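Local atomic coordinates of bifunctional pinoresinol-lariciresinol reductase 1 (Thuja plicata, PDB entry 1QYD), a protein that catalyses the NADPH-dependent, enantioselective reduction of (-)-pinoresinol to (-)-lariciresinol and then to (+)-secoisolariciresinol in lignan biosynthesis. Residues Leu8-Thr13 with Ser82-Gly87; His92-Leu97 with Phe135-Lys140; Asp120-Glu125 with Val141-Glu146. One frame throughout, in Å; residues are numbered along the deposited sequence.

The three contacts lead from the inferred cofactor loop to helix 133-147, which carries the probable proton acceptor Lys138. Interaction 1 joins two neighbouring parallel strands where they run out into loops. The second of these loops leads to interaction 2, whose centre is about 12 Å away, and Leu84 packs against the backbone of His92 between them. Interactions 2 and 3 both use helix 133-147, their centres about 9 Å apart, and Arg139 NE reaches Pro121 O at 2.8 Å, a probable hydrogen bond. Lys138 has its side chain about 5 Å from that of Arg142, a probable NADP(+)-binding residue, and about 8 Å from that of His271, inferred to bind substrate.

Interaction 1 of 3, residues Leu8-Thr13 with Ser82-Gly87; sequences LIVGGT and SALAGG
Val10 and Ala83 tie the two segments together with one backbone hydrogen bond: Ala83 N donates its N-H to Val10 O at 2.9 Å, with an N-H...O angle of 171°. The same oxygen receives a CA-H...O contact from Ser82, whose CA is 3.5 Å from Val10 O. Val10 and Ser82 form a parallel bridge here, their side chains on the same face of the sheet. On that face the two methyls of Val10 divide the work. CG2 lies anti to the backbone N, which turns it to Leu84, where it meets CD1 at 3.5 Å as the two side chains cross at a slant; CG1 lies by Ser82, 4.1 Å from its CB.

The CA atoms of the two chains come nearest at Gly11, whose CA is 4.0 Å from Leu84 CA. A beta-carbon on Gly11 would strike the peptide joining Ala83 to Leu84; its phi of 95° would also jam such a carbon against the preceding carbonyl. Every touching residue is buried. Beyond them the segments part company: Gly12 and Thr13 turn off on one side, while Ala85, Gly86 and Gly87 run outward on the other, becoming more exposed toward Gly87, and none of these makes a close contact across the pair.

Strands 7-10 and 79-82 are neighbours in a five-stranded parallel sheet, and Gly11 to Thr13 open the glycine-rich loop that probably binds NADP(+). The turn from strand 7-10 into helix 17-26 fits the GxGxxG pattern of Rossmann-type NADP-binding folds.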
ATOM      1  N   LEU A   8     -10.199 -25.318  -1.796  1.00 17.18           N
ATOM      2  CA  LEU A   8     -10.895 -24.061  -1.872  1.00 15.47           C
ATOM      3  C   LEU A   8      -9.911 -23.122  -2.538  1.00 15.04           C
ATOM      4  O   LEU A   8      -8.806 -22.949  -2.019  1.00 14.06           O
ATOM      5  CB  LEU A   8     -11.241 -23.580  -0.469  1.00 10.28           C
ATOM      6  CG  LEU A   8     -11.962 -22.242  -0.288  1.00 15.37           C
ATOM      7  CD1 LEU A   8     -13.231 -22.165  -1.125  1.00 17.14           C
ATOM      8  CD2 LEU A   8     -12.411 -22.122   1.153  1.00 18.61           C
ATOM      9  N   ILE A   9     -10.284 -22.570  -3.703  1.00  9.78           N
ATOM     10  CA  ILE A   9      -9.436 -21.577  -4.313  1.00 11.10           C
ATOM     11  C   ILE A   9     -10.142 -20.253  -4.241  1.00 11.27           C
ATOM     12  O   ILE A   9     -11.289 -20.042  -4.624  1.00 19.88           O
ATOM     13  CB  ILE A   9      -9.113 -21.920  -5.777  1.00 14.34           C
ATOM     14  CG1 ILE A   9      -8.548 -23.317  -5.844  1.00 11.00           C
ATOM     15  CG2 ILE A   9      -7.983 -21.015  -6.311  1.00 14.61           C
ATOM     16  CD1 ILE A   9      -9.041 -24.086  -7.033  1.00 12.17           C
ATOM     17  N   VAL A  10      -9.377 -19.375  -3.639  1.00  6.31           N
ATOM     18  CA  VAL A  10      -9.772 -18.012  -3.446  1.00  3.69           C
ATOM     19  C   VAL A  10      -8.765 -17.270  -4.318  1.00  6.47           C
ATOM     20  O   VAL A  10      -7.611 -17.659  -4.373  1.00  9.33           O
ATOM     21  CB  VAL A  10      -9.723 -17.820  -1.895  1.00  4.14           C
ATOM     22  CG1 VAL A  10      -8.615 -18.582  -1.181  1.00  2.00           C
ATOM     23  CG2 VAL A  10      -9.556 -16.348  -1.664  1.00  8.68           C
ATOM     24  N   GLY A  11      -9.142 -16.265  -5.110  1.00  8.90           N
ATOM     25  CA  GLY A  11      -8.252 -15.635  -6.081  1.00  8.60           C
ATOM     26  C   GLY A  11      -8.367 -16.215  -7.513  1.00 10.90           C
ATOM     27  O   GLY A  11      -7.988 -15.590  -8.506  1.00 12.47           O
ATOM     28  N   GLY A  12      -8.964 -17.404  -7.637  1.00  9.10           N
ATOM     29  CA  GLY A  12      -9.169 -18.230  -8.841  1.00  3.64           C
ATOM     30  C   GLY A  12      -9.890 -17.685 -10.064  1.00  7.51           C
ATOM     31  O   GLY A  12     -10.126 -18.467 -10.998  1.00  5.71           O
ATOM     32  N   THR A  13     -10.298 -16.411 -10.117  1.00  8.90           N
ATOM     33  CA  THR A  13     -10.681 -15.922 -11.439  1.00 11.97           C
ATOM     34  C   THR A  13      -9.439 -15.276 -12.038  1.00 17.40           C
ATOM     35  O   THR A  13      -9.399 -15.051 -13.239  1.00 28.60           O
ATOM     36  CB  THR A  13     -11.847 -14.880 -11.401  1.00  9.56           C
ATOM     37  OG1 THR A  13     -11.545 -13.867 -10.446  1.00 15.32           O
ATOM     38  CG2 THR A  13     -13.167 -15.562 -11.085  1.00  2.00           C
ATOM     39  N   SER A  82      -4.629 -19.888  -1.934  1.00  3.49           N
ATOM     40  CA  SER A  82      -4.890 -18.518  -2.306  1.00  2.00           C
ATOM     41  C   SER A  82      -4.093 -18.039  -3.519  1.00  6.86           C
ATOM     42  O   SER A  82      -2.861 -18.033  -3.494  1.00 11.99           O
ATOM     43  CB  SER A  82      -4.580 -17.642  -1.135  1.00  3.12           C
ATOM     44  OG  SER A  82      -4.420 -16.275  -1.515  1.00  2.00           O
ATOM     45  N   ALA A  83      -4.748 -17.597  -4.595  1.00  9.82           N
ATOM     46  CA  ALA A  83      -4.059 -17.023  -5.763  1.00  9.83           C
ATOM     47  C   ALA A  83      -4.459 -15.569  -5.917  1.00 11.58           C
ATOM     48  O   ALA A  83      -4.574 -15.016  -7.010  1.00 15.44           O
ATOM     49  CB  ALA A  83      -4.441 -17.778  -7.024  1.00  2.00           C
ATOM     50  N   LEU A  84      -4.683 -14.945  -4.754  1.00 17.10           N
ATOM     51  CA  LEU A  84      -5.112 -13.559  -4.605  1.00 20.73           C
ATOM     52  C   LEU A  84      -4.068 -12.534  -4.990  1.00 27.27           C
ATOM     53  O   LEU A  84      -3.140 -12.310  -4.212  1.00 33.45           O
ATOM     54  CB  LEU A  84      -5.556 -13.307  -3.129  1.00 18.61           C
ATOM     55  CG  LEU A  84      -7.046 -13.590  -2.822  1.00 14.20           C
ATOM     56  CD1 LEU A  84      -7.410 -13.556  -1.340  1.00  2.00           C
ATOM     57  CD2 LEU A  84      -7.810 -12.526  -3.589  1.00 10.68           C
ATOM     58  N   ALA A  85      -4.197 -11.900  -6.169  1.00 33.47           N
ATOM     59  CA  ALA A  85      -3.256 -10.861  -6.625  1.00 38.17           C
ATOM     60  C   ALA A  85      -3.727  -9.947  -7.761  1.00 40.53           C
ATOM     61  O   ALA A  85      -4.521 -10.332  -8.631  1.00 40.26           O
ATOM     62  CB  ALA A  85      -1.944 -11.476  -7.108  1.00 42.03           C
ATOM     63  N   GLY A  86      -3.187  -8.723  -7.805  1.00 40.10           N
ATOM     64  CA  GLY A  86      -3.611  -7.758  -8.813  1.00 35.84           C
ATOM     65  C   GLY A  86      -2.588  -6.672  -9.075  1.00 36.51           C
ATOM     66  O   GLY A  86      -1.453  -6.988  -9.448  1.00 39.68           O
ATOM     67  N   GLY A  87      -2.975  -5.403  -8.840  1.00 32.44           N
ATOM     68  CA  GLY A  87      -2.155  -4.229  -9.128  1.00 31.21           C
ATOM     69  C   GLY A  87      -0.806  -4.173  -8.433  1.00 32.47           C
ATOM     70  O   GLY A  87       0.081  -5.012  -8.610  1.00 33.67           O
TER

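Interaction 2 of 3, residues His92-Leu97 with Phe135-Lys140; sequences HILEQL and FIDKRK
Ile93, Leu94 and Asp137 carry this contact; no hydrogen bond crosses it, and methyls do the touching. The methyl CG2 of Ile93 lies 3.5 Å from Asp137 CB, the two side chains crossing at about a right angle. Ile93 has its CG1 beside the backbone N (chi1 -86°), and from there the chain runs on extended, so the two ends of the side chain do separate jobs: CG2 presses on the base of Asp137, while CD1 reaches the outer part of the Lys138 chain, touching its CE at 3.7 Å. The Lys138 chain is extended beyond CG and meets Ile93 at a slant, and Ile93 touches it at CG as well as CE. Lys138 is probably the proton acceptor of the reaction, so Ile93 packs directly on the chain of a likely active-site residue.

Leu94 also meets Asp137 nearly at right angles. Its CD1 lies 3.7 Å from Asp137 CB and 3.5 Å from the backbone oxygen Asp137 O, while CD2 sits 3.8 Å from Asp137 OD1. Both aliphatic side chains thus press on Asp137 CB from the 92-97 side, and the polar end of the aspartate is served from elsewhere: OD2 is hydrogen-bonded to Ser90 OG. Further along, Leu97 CD2 rests 4.0 Å from Lys140 O, a lighter touch at the more open end.

Leu94 packs on Tyr263 of the second subunit as well, which places this seam close to the dimer interface. Leu94 and Leu97 also touch Val141, one turn on from Asp137. Residues 92-97, with a type I turn from Ile93 to Gln96, belong to the link that leads from strand 79-82 into helix 96-105, and this approach to the helix packs against helix 133-147.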
ATOM      1  N   HIS A  92      -4.348  -6.417  -2.045  1.00 43.14           N
ATOM      2  CA  HIS A  92      -5.014  -7.698  -2.194  1.00 40.70           C
ATOM      3  C   HIS A  92      -4.194  -8.879  -1.717  1.00 39.48           C
ATOM      4  O   HIS A  92      -4.723  -9.980  -1.555  1.00 45.47           O
ATOM      5  CB  HIS A  92      -5.397  -7.863  -3.677  1.00 41.22           C
ATOM      6  CG  HIS A  92      -4.640  -6.878  -4.561  1.00 40.57           C
ATOM      7  ND1 HIS A  92      -3.319  -6.782  -4.659  1.00 41.07           N
ATOM      8  CD2 HIS A  92      -5.214  -5.860  -5.267  1.00 38.36           C
ATOM      9  CE1 HIS A  92      -3.092  -5.723  -5.387  1.00 40.25           C
ATOM     10  NE2 HIS A  92      -4.222  -5.172  -5.752  1.00 37.97           N
ATOM     11  N   ILE A  93      -2.893  -8.680  -1.516  1.00 34.23           N
ATOM     12  CA  ILE A  93      -2.023  -9.707  -0.957  1.00 30.89           C
ATOM     13  C   ILE A  93      -2.198  -9.784   0.554  1.00 29.47           C
ATOM     14  O   ILE A  93      -2.223 -10.883   1.100  1.00 28.92           O
ATOM     15  CB  ILE A  93      -0.542  -9.394  -1.355  1.00 32.91           C
ATOM     16  CG1 ILE A  93      -0.374 -10.026  -2.736  1.00 33.99           C
ATOM     17  CG2 ILE A  93       0.523  -9.929  -0.381  1.00 26.20           C
ATOM     18  CD1 ILE A  93       1.043  -9.908  -3.346  1.00 33.53           C
ATOM     19  N   LEU A  94      -2.311  -8.623   1.219  1.00 24.09           N
ATOM     20  CA  LEU A  94      -2.572  -8.472   2.653  1.00 20.05           C
ATOM     21  C   LEU A  94      -3.999  -8.740   3.160  1.00 18.39           C
ATOM     22  O   LEU A  94      -4.301  -8.556   4.334  1.00 20.84           O
ATOM     23  CB  LEU A  94      -2.150  -7.065   3.025  1.00 16.43           C
ATOM     24  CG  LEU A  94      -0.782  -6.755   3.625  1.00 11.05           C
ATOM     25  CD1 LEU A  94       0.305  -7.729   3.218  1.00 12.22           C
ATOM     26  CD2 LEU A  94      -0.449  -5.377   3.179  1.00 11.48           C
ATOM     27  N   GLU A  95      -4.910  -9.133   2.258  1.00 21.57           N
ATOM     28  CA  GLU A  95      -6.288  -9.555   2.532  1.00 19.95           C
ATOM     29  C   GLU A  95      -6.271 -10.970   3.053  1.00 15.25           C
ATOM     30  O   GLU A  95      -7.137 -11.408   3.790  1.00 20.00           O
ATOM     31  CB  GLU A  95      -7.134  -9.545   1.268  1.00 19.66           C
ATOM     32  CG  GLU A  95      -7.588  -8.158   0.835  1.00 26.86           C
ATOM     33  CD  GLU A  95      -8.869  -7.615   1.486  1.00 31.43           C
ATOM     34  OE1 GLU A  95      -9.890  -8.315   1.489  1.00 23.09           O
ATOM     35  OE2 GLU A  95      -8.847  -6.470   1.952  1.00 30.17           O
ATOM     36  N   GLN A  96      -5.269 -11.706   2.596  1.00 15.19           N
ATOM     37  CA  GLN A  96      -4.959 -13.059   3.005  1.00 11.01           C
ATOM     38  C   GLN A  96      -4.720 -13.202   4.502  1.00  9.60           C
ATOM     39  O   GLN A  96      -4.677 -14.337   4.967  1.00 11.03           O
ATOM     40  CB  GLN A  96      -3.726 -13.519   2.316  1.00  3.96           C
ATOM     41  CG  GLN A  96      -3.852 -13.474   0.836  1.00  9.24           C
ATOM     42  CD  GLN A  96      -2.585 -14.021   0.235  1.00  8.64           C
ATOM     43  OE1 GLN A  96      -1.627 -13.305   0.008  1.00 15.06           O
ATOM     44  NE2 GLN A  96      -2.532 -15.311  -0.012  1.00  2.00           N
ATOM     45  N   LEU A  97      -4.486 -12.100   5.252  1.00  8.67           N
ATOM     46  CA  LEU A  97      -4.289 -12.112   6.704  1.00  5.84           C
ATOM     47  C   LEU A  97      -5.572 -12.516   7.420  1.00  9.56           C
ATOM     48  O   LEU A  97      -5.558 -13.405   8.271  1.00  8.59           O
ATOM     49  CB  LEU A  97      -3.790 -10.726   7.127  1.00  2.00           C
ATOM     50  CG  LEU A  97      -2.288 -10.488   6.753  1.00  2.93           C
ATOM     51  CD1 LEU A  97      -1.909  -9.042   6.873  1.00  6.96           C
ATOM     52  CD2 LEU A  97      -1.380 -11.232   7.712  1.00  2.00           C
ATOM     53  N   PHE A 135       7.546  -8.285  -1.879  1.00 21.28           N
ATOM     54  CA  PHE A 135       8.212  -9.304  -1.103  1.00 20.19           C
ATOM     55  C   PHE A 135       8.046  -8.964   0.362  1.00 20.77           C
ATOM     56  O   PHE A 135       8.049  -9.877   1.186  1.00 20.95           O
ATOM     57  CB  PHE A 135       9.698  -9.389  -1.546  1.00 20.70           C
ATOM     58  CG  PHE A 135       9.823  -9.595  -3.063  1.00 25.29           C
ATOM     59  CD1 PHE A 135      10.403  -8.589  -3.859  1.00 21.89           C
ATOM     60  CD2 PHE A 135       9.287 -10.740  -3.677  1.00 21.69           C
ATOM     61  CE1 PHE A 135      10.434  -8.724  -5.247  1.00 10.01           C
ATOM     62  CE2 PHE A 135       9.326 -10.856  -5.072  1.00 19.31           C
ATOM     63  CZ  PHE A 135       9.896  -9.850  -5.851  1.00  9.25           C
ATOM     64  N   ILE A 136       7.849  -7.682   0.703  1.00 18.63           N
ATOM     65  CA  ILE A 136       7.540  -7.281   2.071  1.00 23.84           C
ATOM     66  C   ILE A 136       6.164  -7.853   2.478  1.00 31.89           C
ATOM     67  O   ILE A 136       6.020  -8.502   3.525  1.00 37.06           O
ATOM     68  CB  ILE A 136       7.478  -5.761   2.174  1.00 18.38           C
ATOM     69  CG1 ILE A 136       8.827  -5.139   1.947  1.00 22.98           C
ATOM     70  CG2 ILE A 136       6.941  -5.397   3.548  1.00 19.81           C
ATOM     71  CD1 ILE A 136       9.866  -5.497   3.022  1.00 29.37           C
ATOM     72  N   ASP A 137       5.145  -7.591   1.628  1.00 27.30           N
ATOM     73  CA  ASP A 137       3.774  -7.987   1.852  1.00 19.73           C
ATOM     74  C   ASP A 137       3.604  -9.457   2.082  1.00 17.53           C
ATOM     75  O   ASP A 137       3.136  -9.854   3.140  1.00 23.17           O
ATOM     76  CB  ASP A 137       2.934  -7.593   0.680  1.00 19.40           C
ATOM     77  CG  ASP A 137       2.568  -6.118   0.520  1.00 21.86           C
ATOM     78  OD1 ASP A 137       2.898  -5.215   1.311  1.00 18.30           O
ATOM     79  OD2 ASP A 137       1.914  -5.896  -0.477  1.00 18.49           O
ATOM     80  N   LYS A 138       4.013 -10.252   1.103  1.00 15.72           N
ATOM     81  CA  LYS A 138       4.016 -11.713   1.154  1.00 15.82           C
ATOM     82  C   LYS A 138       4.773 -12.320   2.327  1.00 13.74           C
ATOM     83  O   LYS A 138       4.641 -13.506   2.601  1.00 16.56           O
ATOM     84  CB  LYS A 138       4.637 -12.285  -0.121  1.00 18.19           C
ATOM     85  CG  LYS A 138       3.937 -11.954  -1.432  1.00 25.15           C
ATOM     86  CD  LYS A 138       4.684 -12.483  -2.648  1.00 29.11           C
ATOM     87  CE  LYS A 138       3.854 -12.239  -3.908  1.00 29.20           C
ATOM     88  NZ  LYS A 138       4.605 -12.556  -5.111  1.00 29.39           N
ATOM     89  N   ARG A 139       5.634 -11.566   3.005  1.00 15.32           N
ATOM     90  CA  ARG A 139       6.351 -12.096   4.140  1.00 19.58           C
ATOM     91  C   ARG A 139       5.475 -11.980   5.379  1.00 18.25           C
ATOM     92  O   ARG A 139       5.405 -12.913   6.177  1.00 16.59           O
ATOM     93  CB  ARG A 139       7.684 -11.336   4.348  1.00 21.72           C
ATOM     94  CG  ARG A 139       8.886 -11.985   3.654  1.00 18.07           C
ATOM     95  CD  ARG A 139      10.193 -11.413   4.169  1.00 14.54           C
ATOM     96  NE  ARG A 139      11.081 -11.018   3.088  1.00 17.83           N
ATOM     97  CZ  ARG A 139      11.244  -9.728   2.721  1.00 15.29           C
ATOM     98  NH1 ARG A 139      10.604  -8.718   3.310  1.00 10.03           N
ATOM     99  NH2 ARG A 139      12.100  -9.422   1.753  1.00 15.17           N
ATOM    100  N   LYS A 140       4.793 -10.841   5.530  1.00 16.09           N
ATOM    101  CA  LYS A 140       3.852 -10.604   6.616  1.00 18.56           C
ATOM    102  C   LYS A 140       2.825 -11.717   6.740  1.00 15.08           C
ATOM    103  O   LYS A 140       2.505 -12.209   7.827  1.00 18.00           O
ATOM    104  CB  LYS A 140       3.105  -9.310   6.397  1.00 19.56           C
ATOM    105  CG  LYS A 140       3.965  -8.167   6.800  1.00 22.62           C
ATOM    106  CD  LYS A 140       2.969  -7.054   7.037  1.00 33.02           C
ATOM    107  CE  LYS A 140       3.323  -6.320   8.330  1.00 37.10           C
ATOM    108  NZ  LYS A 140       4.580  -5.583   8.255  1.00 40.13           N
TER

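Interaction 3 of 3, residues Asp120-Glu125 with Val141-Glu146; sequences DPDIME and VRRAIE
Arg142 meets Asp120 and Asp122 because its chain leaves beside the backbone N (chi1 -75°) and runs extended from CG to NE, which carries the guanidinium out from the helix to the loop. Asp122 turns its carboxylate to it from the position between backbone N and carbonyl carbon (chi1 57°). Two salt bridges result: Arg142 NH2 to Asp120 OD2 at 3.0 Å, and Arg142 NH1 to Asp122 OD2, also at 3.0 Å. The Asp122 carboxylate stands nearly perpendicular to the guanidinium, 87° between planes. Pro121 CG lies over one face of that group, 3.3 Å from Arg142 NE.

The other oxygen of Asp122, OD1, pairs with Arg143 NH2 at 2.8 Å, and Arg143 NH1 forms a salt bridge, by charge alone, with Glu146 OE2, which lies well out of the guanidinium plane. Arg142 NH2 also has a salt bridge to Glu116, and Tyr154 makes a cation-pi contact with Arg142. With an alanine in place of Arg142, Asp120 and Glu116 would probably lose their cationic mate, Asp122 would be left with Arg143, and a gap would open beside Pro121. The arginines probably stabilise the ionised aspartates, which offset much of the charge on Arg142, a probable NADP(+)-binding residue.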
ATOM      1  N   ASP A 120      10.163 -15.677  -4.375  1.00 35.84           N
ATOM      2  CA  ASP A 120      10.402 -16.125  -2.997  1.00 31.09           C
ATOM      3  C   ASP A 120      10.886 -15.013  -2.058  1.00 30.03           C
ATOM      4  O   ASP A 120      12.086 -14.768  -1.892  1.00 32.64           O
ATOM      5  CB  ASP A 120      11.411 -17.295  -2.921  1.00 26.30           C
ATOM      6  CG  ASP A 120      11.560 -17.965  -1.552  1.00 27.83           C
ATOM      7  OD1 ASP A 120      12.031 -19.094  -1.488  1.00 29.99           O
ATOM      8  OD2 ASP A 120      11.227 -17.395  -0.527  1.00 26.33           O
ATOM      9  N   PRO A 121       9.933 -14.419  -1.308  1.00 27.35           N
ATOM     10  CA  PRO A 121      10.134 -13.263  -0.462  1.00 22.46           C
ATOM     11  C   PRO A 121      11.209 -13.289   0.599  1.00 22.23           C
ATOM     12  O   PRO A 121      11.907 -12.287   0.771  1.00 23.34           O
ATOM     13  CB  PRO A 121       8.770 -13.018   0.112  1.00 20.38           C
ATOM     14  CG  PRO A 121       8.119 -14.358   0.072  1.00 22.91           C
ATOM     15  CD  PRO A 121       8.513 -14.771  -1.311  1.00 22.10           C
ATOM     16  N   ASP A 122      11.386 -14.376   1.338  1.00 21.71           N
ATOM     17  CA  ASP A 122      12.425 -14.302   2.339  1.00 28.20           C
ATOM     18  C   ASP A 122      13.749 -14.906   1.904  1.00 32.79           C
ATOM     19  O   ASP A 122      14.583 -15.290   2.731  1.00 32.47           O
ATOM     20  CB  ASP A 122      11.907 -14.934   3.631  1.00 18.62           C
ATOM     21  CG  ASP A 122      11.416 -16.350   3.560  1.00 19.76           C
ATOM     22  OD1 ASP A 122      10.520 -16.658   4.330  1.00 19.23           O
ATOM     23  OD2 ASP A 122      11.919 -17.143   2.769  1.00 22.70           O
ATOM     24  N   ILE A 123      13.898 -15.008   0.562  1.00 39.20           N
ATOM     25  CA  ILE A 123      15.185 -15.328  -0.048  1.00 42.00           C
ATOM     26  C   ILE A 123      15.652 -13.924  -0.388  1.00 45.78           C
ATOM     27  O   ILE A 123      15.364 -13.276  -1.402  1.00 43.58           O
ATOM     28  CB  ILE A 123      15.049 -16.227  -1.317  1.00 41.31           C
ATOM     29  CG1 ILE A 123      15.185 -17.689  -0.869  1.00 41.32           C
ATOM     30  CG2 ILE A 123      16.120 -15.931  -2.380  1.00 37.04           C
ATOM     31  CD1 ILE A 123      16.560 -18.164  -0.327  1.00 39.95           C
ATOM     32  N   MET A 124      16.282 -13.526   0.729  1.00 48.54           N
ATOM     33  CA  MET A 124      16.884 -12.244   1.017  1.00 47.77           C
ATOM     34  C   MET A 124      15.990 -11.033   0.778  1.00 44.82           C
ATOM     35  O   MET A 124      15.639 -10.283   1.692  1.00 36.43           O
ATOM     36  CB  MET A 124      18.182 -12.068   0.193  1.00 53.64           C
ATOM     37  CG  MET A 124      19.388 -12.944   0.437  1.00 61.66           C
ATOM     38  SD  MET A 124      19.840 -12.943   2.195  1.00 81.46           S
ATOM     39  CE  MET A 124      19.452 -14.618   2.637  1.00 72.59           C
ATOM     40  N   GLU A 125      15.624 -10.929  -0.509  1.00 43.59           N
ATOM     41  CA  GLU A 125      15.050  -9.780  -1.177  1.00 45.23           C
ATOM     42  C   GLU A 125      15.338  -8.429  -0.480  1.00 47.41           C
ATOM     43  O   GLU A 125      14.613  -7.790   0.292  1.00 53.01           O
ATOM     44  CB  GLU A 125      13.558 -10.067  -1.392  1.00 39.70           C
ATOM     45  CG  GLU A 125      13.235 -11.327  -2.234  1.00 36.44           C
ATOM     46  CD  GLU A 125      13.746 -11.579  -3.669  1.00 35.89           C
ATOM     47  OE1 GLU A 125      14.350 -10.731  -4.330  1.00 34.36           O
ATOM     48  OE2 GLU A 125      13.511 -12.686  -4.150  1.00 32.44           O
ATOM     49  N   VAL A 141       2.378 -12.104   5.549  1.00  8.03           N
ATOM     50  CA  VAL A 141       1.466 -13.194   5.311  1.00  9.30           C
ATOM     51  C   VAL A 141       2.148 -14.515   5.656  1.00 15.78           C
ATOM     52  O   VAL A 141       1.494 -15.347   6.291  1.00 20.29           O
ATOM     53  CB  VAL A 141       1.063 -13.058   3.833  1.00 12.95           C
ATOM     54  CG1 VAL A 141       0.380 -14.303   3.270  1.00  9.84           C
ATOM     55  CG2 VAL A 141       0.142 -11.822   3.764  1.00 11.42           C
ATOM     56  N   ARG A 142       3.437 -14.728   5.277  1.00 14.58           N
ATOM     57  CA  ARG A 142       4.191 -15.942   5.567  1.00  9.11           C
ATOM     58  C   ARG A 142       4.519 -16.059   7.023  1.00  7.50           C
ATOM     59  O   ARG A 142       4.352 -17.128   7.580  1.00  7.37           O
ATOM     60  CB  ARG A 142       5.554 -16.038   4.886  1.00 17.72           C
ATOM     61  CG  ARG A 142       5.661 -16.357   3.416  1.00 17.27           C
ATOM     62  CD  ARG A 142       7.065 -16.829   3.167  1.00 11.04           C
ATOM     63  NE  ARG A 142       7.233 -17.096   1.750  1.00 23.33           N
ATOM     64  CZ  ARG A 142       8.268 -17.781   1.233  1.00 20.51           C
ATOM     65  NH1 ARG A 142       9.240 -18.284   1.992  1.00  7.71           N
ATOM     66  NH2 ARG A 142       8.345 -17.968  -0.085  1.00 20.17           N
ATOM     67  N   ARG A 143       5.023 -15.001   7.651  1.00  6.03           N
ATOM     68  CA  ARG A 143       5.371 -15.027   9.064  1.00  8.61           C
ATOM     69  C   ARG A 143       4.196 -15.183  10.025  1.00 14.24           C
ATOM     70  O   ARG A 143       4.419 -15.587  11.164  1.00 23.02           O
ATOM     71  CB  ARG A 143       6.120 -13.760   9.407  1.00  2.00           C
ATOM     72  CG  ARG A 143       7.529 -14.067   9.826  1.00  9.85           C
ATOM     73  CD  ARG A 143       8.562 -13.690   8.770  1.00 22.44           C
ATOM     74  NE  ARG A 143       8.366 -14.386   7.508  1.00 29.47           N
ATOM     75  CZ  ARG A 143       8.734 -15.663   7.307  1.00 33.32           C
ATOM     76  NH1 ARG A 143       9.331 -16.376   8.269  1.00 43.59           N
ATOM     77  NH2 ARG A 143       8.421 -16.281   6.160  1.00 27.50           N
ATOM     78  N   ALA A 144       2.964 -14.812   9.595  1.00 17.35           N
ATOM     79  CA  ALA A 144       1.690 -14.950  10.315  1.00  9.59           C
ATOM     80  C   ALA A 144       1.091 -16.339  10.167  1.00  9.81           C
ATOM     81  O   ALA A 144       0.390 -16.811  11.044  1.00 17.22           O
ATOM     82  CB  ALA A 144       0.654 -13.991   9.792  1.00  5.02           C
ATOM     83  N   ILE A 145       1.326 -17.016   9.049  1.00 16.95           N
ATOM     84  CA  ILE A 145       0.928 -18.388   8.812  1.00 17.78           C
ATOM     85  C   ILE A 145       1.691 -19.206   9.828  1.00 22.82           C
ATOM     86  O   ILE A 145       1.037 -19.769  10.689  1.00 30.95           O
ATOM     87  CB  ILE A 145       1.301 -18.791   7.362  1.00 16.53           C
ATOM     88  CG1 ILE A 145       0.165 -18.363   6.495  1.00 18.85           C
ATOM     89  CG2 ILE A 145       1.550 -20.287   7.174  1.00 15.05           C
ATOM     90  CD1 ILE A 145       0.517 -18.723   5.055  1.00 24.21           C
ATOM     91  N   GLU A 146       3.036 -19.237   9.783  1.00 28.71           N
ATOM     92  CA  GLU A 146       3.890 -20.004  10.688  1.00 28.40           C
ATOM     93  C   GLU A 146       3.691 -19.681  12.159  1.00 26.73           C
ATOM     94  O   GLU A 146       3.864 -20.584  12.966  1.00 26.71           O
ATOM     95  CB  GLU A 146       5.348 -19.775  10.427  1.00 33.57           C
ATOM     96  CG  GLU A 146       5.776 -19.830   8.978  1.00 38.58           C
ATOM     97  CD  GLU A 146       6.748 -18.749   8.537  1.00 39.26           C
ATOM     98  OE1 GLU A 146       6.910 -18.599   7.335  1.00 44.57           O
ATOM     99  OE2 GLU A 146       7.319 -18.043   9.363  1.00 43.60           O
TER